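PDB 5YL7: pseudoalteromonas arctica PAMC 21717 from Pseudoalteromonas arctica, which probably hydrolyses peptide bonds as a cold-active, calcium-binding serine protease of the subtilase family. Local coordinates for residues A26-V37 with A288-Q296. Residues are numbered along the deposited sequence; the frame is centred on the assembly and turned at random.
Sequences AWDTATGSGVVV and AGVAALIKQ
A26 begins the contact, its CB 4.2 Å from CD1 of L293, and A30 continues it with its CB 4.1 Å from CB of the same leucine; two small methyls let the loop lie close beside helix 280-297. L293 pushes its other branch against the backbone, L293 CD2 meeting T31 C at 3.4 Å, while V335 of helix 331-338 also touches this leucine. The CG of Q296 lies anti to the backbone N (chi1 -180°) and the chain stays extended, carrying the amide out to the loop, where OE1 accepts from T31 N at 2.8 Å (159°) and, in a more bent bond, from G32 N, both donors tilted somewhat from the carbonyl plane; S33 N adds a weak third. A water accepts from NE2 and also bonds T31 OG1, which has N124 ND2 as a further partner. With an alanine in place of Q296, the amides of T31 and G32 would probably lose their shared acceptor. G32 has a positive phi, where a CB would crowd the preceding carbonyl O; it starts a type II turn to V35 whose third position, G34, is likewise a positive-phi glycine. V35 lays both methyls on one helix face: CG1 rests 3.6 Å from CB of A292, and CG2 lies against A292 O. V37 CG2 meets the same alanine methyl at 3.9 Å. The loop entering a central parallel strand is thus fastened to the helix that probably begins near the catalytic serine, as in the subtilisin-like alpha/beta fold.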
ATOM      1  N   ALA A  26       5.868   4.577  18.380  1.00  8.50           N
ATOM      2  CA  ALA A  26       6.096   5.543  17.331  1.00  8.13           C
ATOM      3  C   ALA A  26       5.122   6.712  17.361  1.00  7.59           C
ATOM      4  O   ALA A  26       5.534   7.859  17.138  1.00  7.82           O
ATOM      5  CB  ALA A  26       6.035   4.819  15.974  1.00  7.59           C
ATOM      6  N   TRP A  27       3.868   6.375  17.587  1.00  7.60           N
ATOM      7  CA  TRP A  27       2.781   7.395  17.611  1.00  7.55           C
ATOM      8  C   TRP A  27       2.973   8.413  18.736  1.00  8.31           C
ATOM      9  O   TRP A  27       2.371   9.507  18.613  1.00  9.21           O
ATOM     10  CB  TRP A  27       1.477   6.704  17.707  1.00  6.73           C
ATOM     11  CG  TRP A  27       1.032   5.952  16.427  1.00  6.66           C
ATOM     12  CD1 TRP A  27       1.300   6.295  15.129  1.00  6.92           C
ATOM     13  CD2 TRP A  27       0.197   4.830  16.390  1.00  6.10           C
ATOM     14  NE1 TRP A  27       0.669   5.437  14.320  1.00  6.28           N
ATOM     15  CE2 TRP A  27      -0.039   4.514  15.020  1.00  6.75           C
ATOM     16  CE3 TRP A  27      -0.409   3.994  17.358  1.00  7.08           C
ATOM     17  CZ2 TRP A  27      -0.857   3.492  14.638  1.00  7.53           C
ATOM     18  CZ3 TRP A  27      -1.155   2.971  17.002  1.00  8.01           C
ATOM     19  CH2 TRP A  27      -1.364   2.675  15.581  1.00  9.07           C
ATOM     20  N   ASP A  28       3.777   8.150  19.769  1.00  9.04           N
ATOM     21  CA  ASP A  28       4.117   9.202  20.754  1.00  9.26           C
ATOM     22  C   ASP A  28       4.805  10.343  20.110  1.00 12.36           C
ATOM     23  O   ASP A  28       4.857  11.457  20.714  1.00 13.70           O
ATOM     24  CB  ASP A  28       4.949   8.537  21.865  1.00  9.56           C
ATOM     25  CG  ASP A  28       4.143   7.640  22.713  1.00 11.41           C
ATOM     26  OD1 ASP A  28       2.915   7.778  22.815  1.00 13.76           O
ATOM     27  OD2 ASP A  28       4.772   6.637  23.251  1.00 15.45           O
ATOM     28  N   THR A  29       5.513  10.174  18.958  1.00 11.99           N
ATOM     29  CA  THR A  29       6.367  11.170  18.326  1.00 12.93           C
ATOM     30  C   THR A  29       5.847  11.592  16.951  1.00  9.86           C
ATOM     31  O   THR A  29       6.055  12.696  16.461  1.00 10.77           O
ATOM     32  CB  THR A  29       7.861  10.482  18.110  1.00 12.99           C
ATOM     33  OG1 THR A  29       8.382  10.237  19.453  1.00 25.73           O
ATOM     34  CG2 THR A  29       8.757  11.376  17.478  1.00 21.03           C
ATOM     35  N   ALA A  30       5.289  10.616  16.145  1.00  8.30           N
ATOM     36  CA  ALA A  30       4.911  10.939  14.750  1.00  8.20           C
ATOM     37  C   ALA A  30       3.673  10.143  14.423  1.00  7.26           C
ATOM     38  O   ALA A  30       3.552   8.957  14.726  1.00  7.89           O
ATOM     39  CB  ALA A  30       6.039  10.555  13.795  1.00  8.96           C
ATOM     40  N   THR A  31       2.831  10.773  13.628  1.00  7.39           N
ATOM     41  CA  THR A  31       1.549  10.199  13.139  1.00  7.56           C
ATOM     42  C   THR A  31       1.313  10.450  11.632  1.00  6.46           C
ATOM     43  O   THR A  31       0.257  10.049  11.107  1.00  7.13           O
ATOM     44  CB  THR A  31       0.375  10.741  13.935  1.00  8.30           C
ATOM     45  OG1 THR A  31       0.382  12.185  13.815  1.00  9.30           O
ATOM     46  CG2 THR A  31       0.491  10.306  15.394  1.00  9.46           C
ATOM     47  N   GLY A  32       2.225  11.108  10.984  1.00  7.31           N
ATOM     48  CA  GLY A  32       2.057  11.480   9.576  1.00  6.99           C
ATOM     49  C   GLY A  32       1.498  12.783   9.282  1.00  7.83           C
ATOM     50  O   GLY A  32       1.239  13.119   8.136  1.00  7.24           O
ATOM     51  N   SER A  33       1.327  13.634  10.327  1.00  8.64           N
ATOM     52  CA  SER A  33       0.742  15.008  10.075  1.00  8.81           C
ATOM     53  C   SER A  33       1.520  15.767   9.028  1.00  8.13           C
ATOM     54  O   SER A  33       2.737  15.827   9.073  1.00  8.96           O
ATOM     55  CB  SER A  33       0.888  15.827  11.334  1.00 12.43           C
ATOM     56  OG  SER A  33       0.211  15.259  12.393  1.00 18.67           O
ATOM     57  N   GLY A  34       0.795  16.302   8.016  1.00  9.03           N
ATOM     58  CA  GLY A  34       1.391  17.094   6.992  1.00  8.95           C
ATOM     59  C   GLY A  34       1.945  16.297   5.799  1.00  9.71           C
ATOM     60  O   GLY A  34       2.460  16.920   4.863  1.00 13.25           O
ATOM     61  N   VAL A  35       1.866  15.000   5.854  1.00  7.04           N
ATOM     62  CA  VAL A  35       2.446  14.141   4.805  1.00  6.59           C
ATOM     63  C   VAL A  35       1.338  13.583   3.937  1.00  5.90           C
ATOM     64  O   VAL A  35       0.220  13.354   4.377  1.00  6.63           O
ATOM     65  CB  VAL A  35       3.250  13.005   5.514  1.00  6.55           C
ATOM     66  CG1 VAL A  35       3.892  12.136   4.483  1.00  6.59           C
ATOM     67  CG2 VAL A  35       4.278  13.588   6.448  1.00  7.05           C
ATOM     68  N   VAL A  36       1.687  13.409   2.643  1.00  6.26           N
ATOM     69  CA  VAL A  36       0.770  12.900   1.638  1.00  5.59           C
ATOM     70  C   VAL A  36       1.295  11.572   1.087  1.00  5.10           C
ATOM     71  O   VAL A  36       2.460  11.492   0.666  1.00  5.94           O
ATOM     72  CB  VAL A  36       0.562  13.920   0.507  1.00  5.91           C
ATOM     73  CG1 VAL A  36      -0.300  13.359  -0.606  1.00  6.80           C
ATOM     74  CG2 VAL A  36      -0.069  15.182   1.058  1.00  7.85           C
ATOM     75  N   VAL A  37       0.418  10.572   1.106  1.00  5.15           N
ATOM     76  CA  VAL A  37       0.698   9.256   0.536  1.00  4.96           C
ATOM     77  C   VAL A  37      -0.190   9.012  -0.614  1.00  4.28           C
ATOM     78  O   VAL A  37      -1.417   9.019  -0.467  1.00  5.67           O
ATOM     79  CB  VAL A  37       0.580   8.117   1.611  1.00  4.92           C
ATOM     80  CG1 VAL A  37       0.929   6.765   0.993  1.00  5.35           C
ATOM     81  CG2 VAL A  37       1.411   8.408   2.851  1.00  5.54           C
ATOM     82  N   ALA A 288       4.722   2.022   3.794  1.00  4.20           N
ATOM     83  CA  ALA A 288       4.410   3.357   3.296  1.00  3.88           C
ATOM     84  C   ALA A 288       3.984   4.231   4.430  1.00  4.40           C
ATOM     85  O   ALA A 288       4.362   5.388   4.465  1.00  5.04           O
ATOM     86  CB  ALA A 288       3.356   3.272   2.199  1.00  4.64           C
ATOM     87  N   GLY A 289       3.199   3.665   5.362  1.00  4.51           N
ATOM     88  CA  GLY A 289       2.823   4.496   6.515  1.00  5.12           C
ATOM     89  C   GLY A 289       4.018   4.864   7.343  1.00  5.14           C
ATOM     90  O   GLY A 289       4.118   6.014   7.806  1.00  5.30           O
ATOM     91  N   VAL A 290       4.964   3.950   7.606  1.00  5.05           N
ATOM     92  CA  VAL A 290       6.185   4.335   8.324  1.00  5.00           C
ATOM     93  C   VAL A 290       6.980   5.328   7.560  1.00  4.99           C
ATOM     94  O   VAL A 290       7.565   6.251   8.197  1.00  5.17           O
ATOM     95  CB  VAL A 290       6.972   3.093   8.808  1.00  5.27           C
ATOM     96  CG1 VAL A 290       8.229   3.514   9.555  1.00  5.71           C
ATOM     97  CG2 VAL A 290       6.107   2.231   9.712  1.00  5.73           C
ATOM     98  N   ALA A 291       7.062   5.225   6.236  1.00  5.30           N
ATOM     99  CA  ALA A 291       7.718   6.278   5.470  1.00  5.09           C
ATOM    100  C   ALA A 291       7.084   7.643   5.724  1.00  5.08           C
ATOM    101  O   ALA A 291       7.831   8.653   5.830  1.00  6.48           O
ATOM    102  CB  ALA A 291       7.662   5.921   3.977  1.00  5.07           C
ATOM    103  N   ALA A 292       5.781   7.724   5.846  1.00  4.93           N
ATOM    104  CA  ALA A 292       5.110   8.947   6.214  1.00  5.37           C
ATOM    105  C   ALA A 292       5.456   9.375   7.606  1.00  5.61           C
ATOM    106  O   ALA A 292       5.599  10.629   7.821  1.00  6.60           O
ATOM    107  CB  ALA A 292       3.593   8.843   6.000  1.00  5.68           C
ATOM    108  N   LEU A 293       5.569   8.501   8.584  1.00  5.41           N
ATOM    109  CA  LEU A 293       5.989   8.883   9.943  1.00  6.34           C
ATOM    110  C   LEU A 293       7.358   9.487   9.858  1.00  6.49           C
ATOM    111  O   LEU A 293       7.640  10.546  10.506  1.00  7.41           O
ATOM    112  CB  LEU A 293       5.951   7.721  10.900  1.00  6.00           C
ATOM    113  CG  LEU A 293       4.645   6.978  11.019  1.00  6.57           C
ATOM    114  CD1 LEU A 293       4.750   5.910  12.116  1.00  7.00           C
ATOM    115  CD2 LEU A 293       3.473   7.913  11.272  1.00  7.25           C
ATOM    116  N   ILE A 294       8.279   8.866   9.174  1.00  5.76           N
ATOM    117  CA  ILE A 294       9.622   9.376   8.970  1.00  5.79           C
ATOM    118  C   ILE A 294       9.575  10.708   8.378  1.00  6.25           C
ATOM    119  O   ILE A 294      10.357  11.639   8.832  1.00  7.34           O
ATOM    120  CB  ILE A 294      10.466   8.382   8.080  1.00  6.16           C
ATOM    121  CG1 ILE A 294      10.756   7.123   8.823  1.00  6.50           C
ATOM    122  CG2 ILE A 294      11.706   9.059   7.576  1.00  6.78           C
ATOM    123  CD1 ILE A 294      11.165   5.956   7.892  1.00  6.47           C
ATOM    124  N   LYS A 295       8.798  10.987   7.351  1.00  6.23           N
ATOM    125  CA  LYS A 295       8.749  12.291   6.675  1.00  6.80           C
ATOM    126  C   LYS A 295       8.178  13.350   7.607  1.00  6.81           C
ATOM    127  O   LYS A 295       8.635  14.504   7.468  1.00  8.73           O
ATOM    128  CB  LYS A 295       7.945  12.150   5.372  1.00  7.61           C
ATOM    129  CG  LYS A 295       8.013  13.347   4.479  1.00  7.95           C
ATOM    130  CD  LYS A 295       9.394  13.539   3.901  1.00  9.50           C
ATOM    131  CE  LYS A 295       9.394  14.591   2.808  1.00 13.23           C
ATOM    132  NZ  LYS A 295      10.648  14.860   2.224  1.00 21.90           N
ATOM    133  N   GLN A 296       7.274  13.061   8.482  1.00  6.50           N
ATOM    134  CA  GLN A 296       6.845  14.068   9.481  1.00  7.29           C
ATOM    135  C   GLN A 296       8.028  14.439  10.360  1.00  8.69           C
ATOM    136  O   GLN A 296       8.288  15.619  10.611  1.00 10.00           O
ATOM    137  CB  GLN A 296       5.732  13.577  10.319  1.00  7.34           C
ATOM    138  CG  GLN A 296       5.263  14.631  11.378  1.00  7.61           C
ATOM    139  CD  GLN A 296       4.373  14.071  12.398  1.00  9.51           C
ATOM    140  OE1 GLN A 296       3.765  13.013  12.306  1.00  9.03           O
ATOM    141  NE2 GLN A 296       4.097  14.849  13.426  1.00 11.89           N
TER
HETATM  142  O   HOH W   1       2.230  13.564  15.435  1.00 11.52           O